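Long-range contact in parahox neighbor (Phaeodactylum tricornutum CCAP 1055/1, PDB 5Z5M), which probably catalyses the last two steps from 5-hydroxyisourate to (S)-allantoin, through fused hydroxyisourate hydrolase and OHCU decarboxylase activities: residues C194-P208 against T239-Y252. Numbering follows the deposited sequence.
Sequences CPAEKMRIHLHRLSP and TVGQYEWTFFCGEY
Arg205 packs over Tyr243 where strands 200-207 and 241-248 pair antiparallel in the transthyretin-like HIU hydrolase domain. Arg205 CG sits over one ring face, 4.1 Å from the centroid of Tyr243. The chain then bends at chi3 (-68°), and Arg205 NE donates to Tyr243 OH at 3.0 Å, with the hydroxyl in the guanidinium plane. Tyr243 OH in turn donates to Thr239 O, and Arg205 NH1 reaches Met211 O. A phenylalanine in place of Tyr243 would probably leave Arg205 NE and Thr239 O without their shared hydroxyl partner. On the same sheet face, Leu203 CD1 lies over the six-membered ring of Trp245. The opposite face carries His202; the edge of Phe248 points into its imidazole face, with planes at 68°. Arg200 covers a face of Phe248 in a cation-pi contact, its CZ 4.0 Å from the ring centroid. Arg200 NE donates to Glu251 OE1 at 2.8 Å in a salt bridge that joins the strand to helix 249-256, guanidinium and carboxylate nearly coplanar. At the other end, Leu206 and Ser207 both face Gln242 in a classic beta bulge. Gln242 O accepts from Leu206 N at 2.7 Å and from Ser207 N at 3.3 Å.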
loop_
_atom_site.group_PDB
_atom_site.type_symbol
_atom_site.label_atom_id
_atom_site.label_comp_id
_atom_site.label_asym_id
_atom_site.label_seq_id
_atom_site.Cartn_x
_atom_site.Cartn_y
_atom_site.Cartn_z
ATOM N N CYS A 194 8.747 11.182 -5.675
ATOM C CA CYS A 194 9.957 11.807 -5.165
ATOM C C CYS A 194 9.974 11.759 -3.646
ATOM O O CYS A 194 8.918 11.661 -3.021
ATOM C CB CYS A 194 10.045 13.259 -5.641
ATOM S SG CYS A 194 8.681 14.320 -5.061
ATOM N N PRO A 195 11.172 11.830 -3.041
ATOM C CA PRO A 195 11.224 12.033 -1.592
ATOM C C PRO A 195 10.499 13.319 -1.225
ATOM O O PRO A 195 10.498 14.259 -2.021
ATOM C CB PRO A 195 12.725 12.151 -1.301
ATOM C CG PRO A 195 13.393 11.515 -2.464
ATOM C CD PRO A 195 12.516 11.786 -3.641
ATOM N N ALA A 196 9.885 13.364 -0.051
ATOM C CA ALA A 196 9.163 14.564 0.369
ATOM C C ALA A 196 10.059 15.465 1.215
ATOM O O ALA A 196 10.296 15.188 2.388
ATOM C CB ALA A 196 7.909 14.186 1.136
ATOM N N GLU A 197 10.560 16.543 0.621
ATOM C CA GLU A 197 11.517 17.397 1.315
ATOM C C GLU A 197 10.834 18.512 2.106
ATOM O O GLU A 197 9.770 19.004 1.715
ATOM C CB GLU A 197 12.515 18.000 0.322
ATOM C CG GLU A 197 11.891 18.904 -0.722
ATOM C CD GLU A 197 12.914 19.505 -1.664
ATOM O OE1 GLU A 197 13.822 20.213 -1.178
ATOM O OE2 GLU A 197 12.807 19.277 -2.888
ATOM N N LYS A 198 11.462 18.888 3.221
ATOM C CA LYS A 198 11.029 19.991 4.075
ATOM C C LYS A 198 9.677 19.755 4.764
ATOM O O LYS A 198 8.969 20.709 5.079
ATOM C CB LYS A 198 10.981 21.297 3.265
ATOM C CG LYS A 198 12.285 21.629 2.536
ATOM C CD LYS A 198 12.222 23.018 1.886
ATOM C CE LYS A 198 12.245 22.941 0.364
ATOM N NZ LYS A 198 13.626 22.780 -0.179
ATOM N N MET A 199 9.326 18.494 5.019
ATOM C CA MET A 199 8.098 18.193 5.759
ATOM C C MET A 199 8.385 18.194 7.259
ATOM O O MET A 199 9.330 17.543 7.701
ATOM C CB MET A 199 7.509 16.836 5.336
ATOM C CG MET A 199 6.173 16.505 6.011
ATOM S SD MET A 199 5.501 14.868 5.632
ATOM C CE MET A 199 5.111 15.027 3.890
ATOM N N ARG A 200 7.588 18.927 8.035
ATOM C CA ARG A 200 7.715 18.907 9.494
ATOM C C ARG A 200 7.166 17.605 10.042
ATOM O O ARG A 200 6.128 17.122 9.594
ATOM C CB ARG A 200 6.982 20.081 10.155
ATOM C CG ARG A 200 7.545 21.450 9.855
ATOM C CD ARG A 200 6.876 22.518 10.719
ATOM N NE ARG A 200 5.415 22.453 10.672
ATOM C CZ ARG A 200 4.629 22.486 11.745
ATOM N NH1 ARG A 200 5.157 22.591 12.958
ATOM N NH2 ARG A 200 3.311 22.423 11.607
ATOM N N ILE A 201 7.871 17.054 11.021
ATOM C CA ILE A 201 7.503 15.786 11.635
ATOM C C ILE A 201 7.760 15.862 13.133
ATOM O O ILE A 201 8.872 16.171 13.550
ATOM C CB ILE A 201 8.306 14.606 11.056
ATOM C CG1 ILE A 201 8.091 14.463 9.547
ATOM C CG2 ILE A 201 7.920 13.315 11.770
ATOM C CD1 ILE A 201 8.994 13.408 8.894
ATOM N N HIS A 202 6.733 15.601 13.938
ATOM C CA HIS A 202 6.914 15.520 15.382
ATOM C C HIS A 202 6.838 14.071 15.851
ATOM O O HIS A 202 6.280 13.213 15.164
ATOM C CB HIS A 202 5.870 16.368 16.114
ATOM C CG HIS A 202 5.992 17.833 15.835
ATOM N ND1 HIS A 202 5.104 18.765 16.338
ATOM C CD2 HIS A 202 6.896 18.528 15.110
ATOM C CE1 HIS A 202 5.459 19.968 15.928
ATOM N NE2 HIS A 202 6.541 19.856 15.180
ATOM N N LEU A 203 7.430 13.811 17.013
ATOM C CA LEU A 203 7.435 12.481 17.614
ATOM C C LEU A 203 7.135 12.579 19.106
ATOM O O LEU A 203 7.816 13.306 19.836
ATOM C CB LEU A 203 8.788 11.784 17.393
ATOM C CG LEU A 203 8.900 10.350 17.926
ATOM C CD1 LEU A 203 7.847 9.438 17.295
ATOM C CD2 LEU A 203 10.312 9.789 17.698
ATOM N N HIS A 204 6.101 11.868 19.544
ATOM C CA HIS A 204 5.770 11.755 20.962
ATOM C C HIS A 204 5.931 10.331 21.447
ATOM O O HIS A 204 5.702 9.392 20.692
ATOM C CB HIS A 204 4.330 12.193 21.235
ATOM C CG HIS A 204 4.116 13.666 21.129
ATOM N ND1 HIS A 204 4.033 14.321 19.919
ATOM C CD2 HIS A 204 3.962 14.617 22.082
ATOM C CE1 HIS A 204 3.835 15.608 20.130
ATOM N NE2 HIS A 204 3.789 15.815 21.435
ATOM N N ARG A 205 6.318 10.176 22.708
ATOM C CA ARG A 205 6.190 8.888 23.387
ATOM C C ARG A 205 4.880 8.874 24.166
ATOM O O ARG A 205 4.619 9.774 24.964
ATOM C CB ARG A 205 7.367 8.627 24.325
ATOM C CG ARG A 205 7.360 7.217 24.930
ATOM C CD ARG A 205 8.509 7.006 25.912
ATOM N NE ARG A 205 9.810 6.986 25.251
ATOM C CZ ARG A 205 10.710 7.961 25.331
ATOM N NH1 ARG A 205 10.467 9.045 26.059
ATOM N NH2 ARG A 205 11.865 7.848 24.691
ATOM N N LEU A 206 4.053 7.862 23.929
ATOM C CA LEU A 206 2.737 7.797 24.564
ATOM C C LEU A 206 2.746 6.926 25.808
ATOM O O LEU A 206 1.964 7.148 26.732
ATOM C CB LEU A 206 1.686 7.275 23.586
ATOM C CG LEU A 206 1.478 8.058 22.286
ATOM C CD1 LEU A 206 0.218 7.578 21.580
ATOM C CD2 LEU A 206 1.422 9.552 22.541
ATOM N N SER A 207 3.629 5.932 25.825
ATOM C CA SER A 207 3.732 5.019 26.958
ATOM C C SER A 207 5.128 4.396 26.994
ATOM O O SER A 207 5.802 4.328 25.960
ATOM C CB SER A 207 2.647 3.937 26.887
ATOM O OG SER A 207 2.956 2.957 25.914
ATOM N N PRO A 208 5.590 3.971 28.184
ATOM C CA PRO A 208 4.923 4.057 29.491
ATOM C C PRO A 208 4.794 5.502 29.972
ATOM O O PRO A 208 5.664 6.318 29.670
ATOM C CB PRO A 208 5.847 3.250 30.407
ATOM C CG PRO A 208 7.187 3.367 29.776
ATOM C CD PRO A 208 6.931 3.370 28.297
ATOM N N THR A 239 13.675 3.572 23.623
ATOM C CA THR A 239 13.219 2.660 24.665
ATOM C C THR A 239 11.905 1.977 24.294
ATOM O O THR A 239 11.105 2.531 23.543
ATOM C CB THR A 239 13.032 3.399 26.004
ATOM O OG1 THR A 239 12.102 4.478 25.829
ATOM C CG2 THR A 239 14.355 3.962 26.489
ATOM N N VAL A 240 11.698 0.773 24.824
ATOM C CA VAL A 240 10.455 0.034 24.616
ATOM C C VAL A 240 9.253 0.877 25.043
ATOM O O VAL A 240 9.266 1.498 26.107
ATOM C CB VAL A 240 10.467 -1.305 25.391
ATOM C CG1 VAL A 240 9.092 -1.972 25.356
ATOM C CG2 VAL A 240 11.531 -2.232 24.822
ATOM N N GLY A 241 8.228 0.917 24.197
ATOM C CA GLY A 241 7.021 1.660 24.505
ATOM C C GLY A 241 6.200 1.997 23.277
ATOM O O GLY A 241 6.482 1.519 22.179
ATOM N N GLN A 242 5.170 2.817 23.465
ATOM C CA GLN A 242 4.329 3.231 22.360
ATOM C C GLN A 242 4.655 4.662 21.956
ATOM O O GLN A 242 4.829 5.531 22.810
ATOM C CB GLN A 242 2.849 3.109 22.733
ATOM C CG GLN A 242 1.914 3.325 21.574
ATOM C CD GLN A 242 0.455 3.188 21.970
ATOM O OE1 GLN A 242 0.026 3.707 23.003
ATOM N NE2 GLN A 242 -0.312 2.475 21.153
ATOM N N TYR A 243 4.734 4.899 20.653
ATOM C CA TYR A 243 5.075 6.219 20.114
ATOM C C TYR A 243 4.048 6.707 19.092
ATOM O O TYR A 243 3.220 5.932 18.611
ATOM C CB TYR A 243 6.467 6.184 19.470
ATOM C CG TYR A 243 7.601 5.903 20.437
ATOM C CD1 TYR A 243 7.845 4.614 20.899
ATOM C CD2 TYR A 243 8.441 6.924 20.872
ATOM C CE1 TYR A 243 8.876 4.350 21.786
ATOM C CE2 TYR A 243 9.480 6.670 21.763
ATOM C CZ TYR A 243 9.696 5.381 22.211
ATOM O OH TYR A 243 10.724 5.113 23.091
ATOM N N GLU A 244 4.117 7.990 18.749
ATOM C CA GLU A 244 3.296 8.530 17.674
ATOM C C GLU A 244 4.043 9.600 16.879
ATOM O O GLU A 244 4.493 10.599 17.445
ATOM C CB GLU A 244 1.993 9.106 18.239
ATOM C CG GLU A 244 1.023 9.595 17.189
ATOM C CD GLU A 244 -0.326 9.988 17.776
ATOM O OE1 GLU A 244 -0.712 11.170 17.639
ATOM O OE2 GLU A 244 -1.001 9.111 18.362
ATOM N N TRP A 245 4.208 9.369 15.574
ATOM C CA TRP A 245 4.639 10.424 14.667
ATOM C C TRP A 245 3.471 11.362 14.424
ATOM O O TRP A 245 2.311 10.957 14.494
ATOM C CB TRP A 245 5.086 9.903 13.294
ATOM C CG TRP A 245 6.272 8.973 13.184
ATOM C CD1 TRP A 245 6.236 7.663 12.801
ATOM C CD2 TRP A 245 7.663 9.301 13.354
ATOM N NE1 TRP A 245 7.506 7.145 12.756
ATOM C CE2 TRP A 245 8.401 8.125 13.098
ATOM C CE3 TRP A 245 8.351 10.460 13.729
ATOM C CZ2 TRP A 245 9.791 8.074 13.200
ATOM C CZ3 TRP A 245 9.741 10.407 13.826
ATOM C CH2 TRP A 245 10.439 9.221 13.563
ATOM N N THR A 246 3.786 12.607 14.100
ATOM C CA THR A 246 2.817 13.517 13.514
ATOM C C THR A 246 3.426 14.053 12.228
ATOM O O THR A 246 4.426 14.765 12.268
ATOM C CB THR A 246 2.449 14.684 14.462
ATOM O OG1 THR A 246 1.888 14.165 15.675
ATOM C CG2 THR A 246 1.432 15.601 13.799
ATOM N N PHE A 247 2.862 13.665 11.088
ATOM C CA PHE A 247 3.343 14.143 9.798
ATOM C C PHE A 247 2.496 15.317 9.326
ATOM O O PHE A 247 1.280 15.188 9.173
ATOM C CB PHE A 247 3.307 13.030 8.750
ATOM C CG PHE A 247 4.196 11.863 9.071
ATOM C CD1 PHE A 247 5.531 11.871 8.702
ATOM C CD2 PHE A 247 3.690 10.752 9.722
ATOM C CE1 PHE A 247 6.356 10.789 8.985
ATOM C CE2 PHE A 247 4.500 9.670 10.007
ATOM C CZ PHE A 247 5.843 9.689 9.640
ATOM N N PHE A 248 3.127 16.461 9.091
ATOM C CA PHE A 248 2.375 17.633 8.644
ATOM C C PHE A 248 2.349 17.686 7.122
ATOM O O PHE A 248 3.022 18.508 6.504
ATOM C CB PHE A 248 2.971 18.913 9.242
ATOM C CG PHE A 248 2.798 19.009 10.732
ATOM C CD1 PHE A 248 3.750 18.486 11.589
ATOM C CD2 PHE A 248 1.660 19.586 11.273
ATOM C CE1 PHE A 248 3.586 18.559 12.963
ATOM C CE2 PHE A 248 1.486 19.659 12.640
ATOM C CZ PHE A 248 2.449 19.143 13.488
ATOM N N CYS A 249 1.554 16.801 6.525
ATOM C CA CYS A 249 1.557 16.616 5.079
ATOM C C CYS A 249 0.847 17.733 4.333
ATOM O O CYS A 249 1.153 17.993 3.172
ATOM C CB CYS A 249 0.919 15.281 4.712
ATOM S SG CYS A 249 1.849 13.884 5.320
ATOM N N GLY A 250 -0.113 18.370 4.997
ATOM C CA GLY A 250 -0.838 19.479 4.403
ATOM C C GLY A 250 0.083 20.606 3.977
ATOM O O GLY A 250 -0.050 21.140 2.874
ATOM N N GLU A 251 1.012 20.972 4.853
ATOM C CA GLU A 251 2.006 21.994 4.528
ATOM C C GLU A 251 2.883 21.571 3.353
ATOM O O GLU A 251 3.233 22.396 2.515
ATOM C CB GLU A 251 2.892 22.297 5.738
ATOM C CG GLU A 251 2.133 22.555 7.016
ATOM C CD GLU A 251 3.036 22.592 8.236
ATOM O OE1 GLU A 251 4.274 22.498 8.076
ATOM O OE2 GLU A 251 2.497 22.704 9.359
ATOM N N TYR A 252 3.247 20.288 3.300
ATOM C CA TYR A 252 4.078 19.794 2.207
ATOM C C TYR A 252 3.335 19.879 0.869
ATOM O O TYR A 252 3.883 20.362 -0.122
ATOM C CB TYR A 252 4.546 18.347 2.467
ATOM C CG TYR A 252 5.148 17.708 1.235
ATOM C CD1 TYR A 252 6.434 18.035 0.817
ATOM C CD2 TYR A 252 4.420 16.801 0.472
ATOM C CE1 TYR A 252 6.978 17.472 -0.321
ATOM C CE2 TYR A 252 4.954 16.234 -0.666
ATOM C CZ TYR A 252 6.233 16.573 -1.059
ATOM O OH TYR A 252 6.772 16.010 -2.191
HETATM O O HOH W 1 9.760 17.317 -2.319
HETATM O O HOH W 2 5.232 20.074 6.737
HETATM O O HOH W 3 3.579 13.128 17.383
#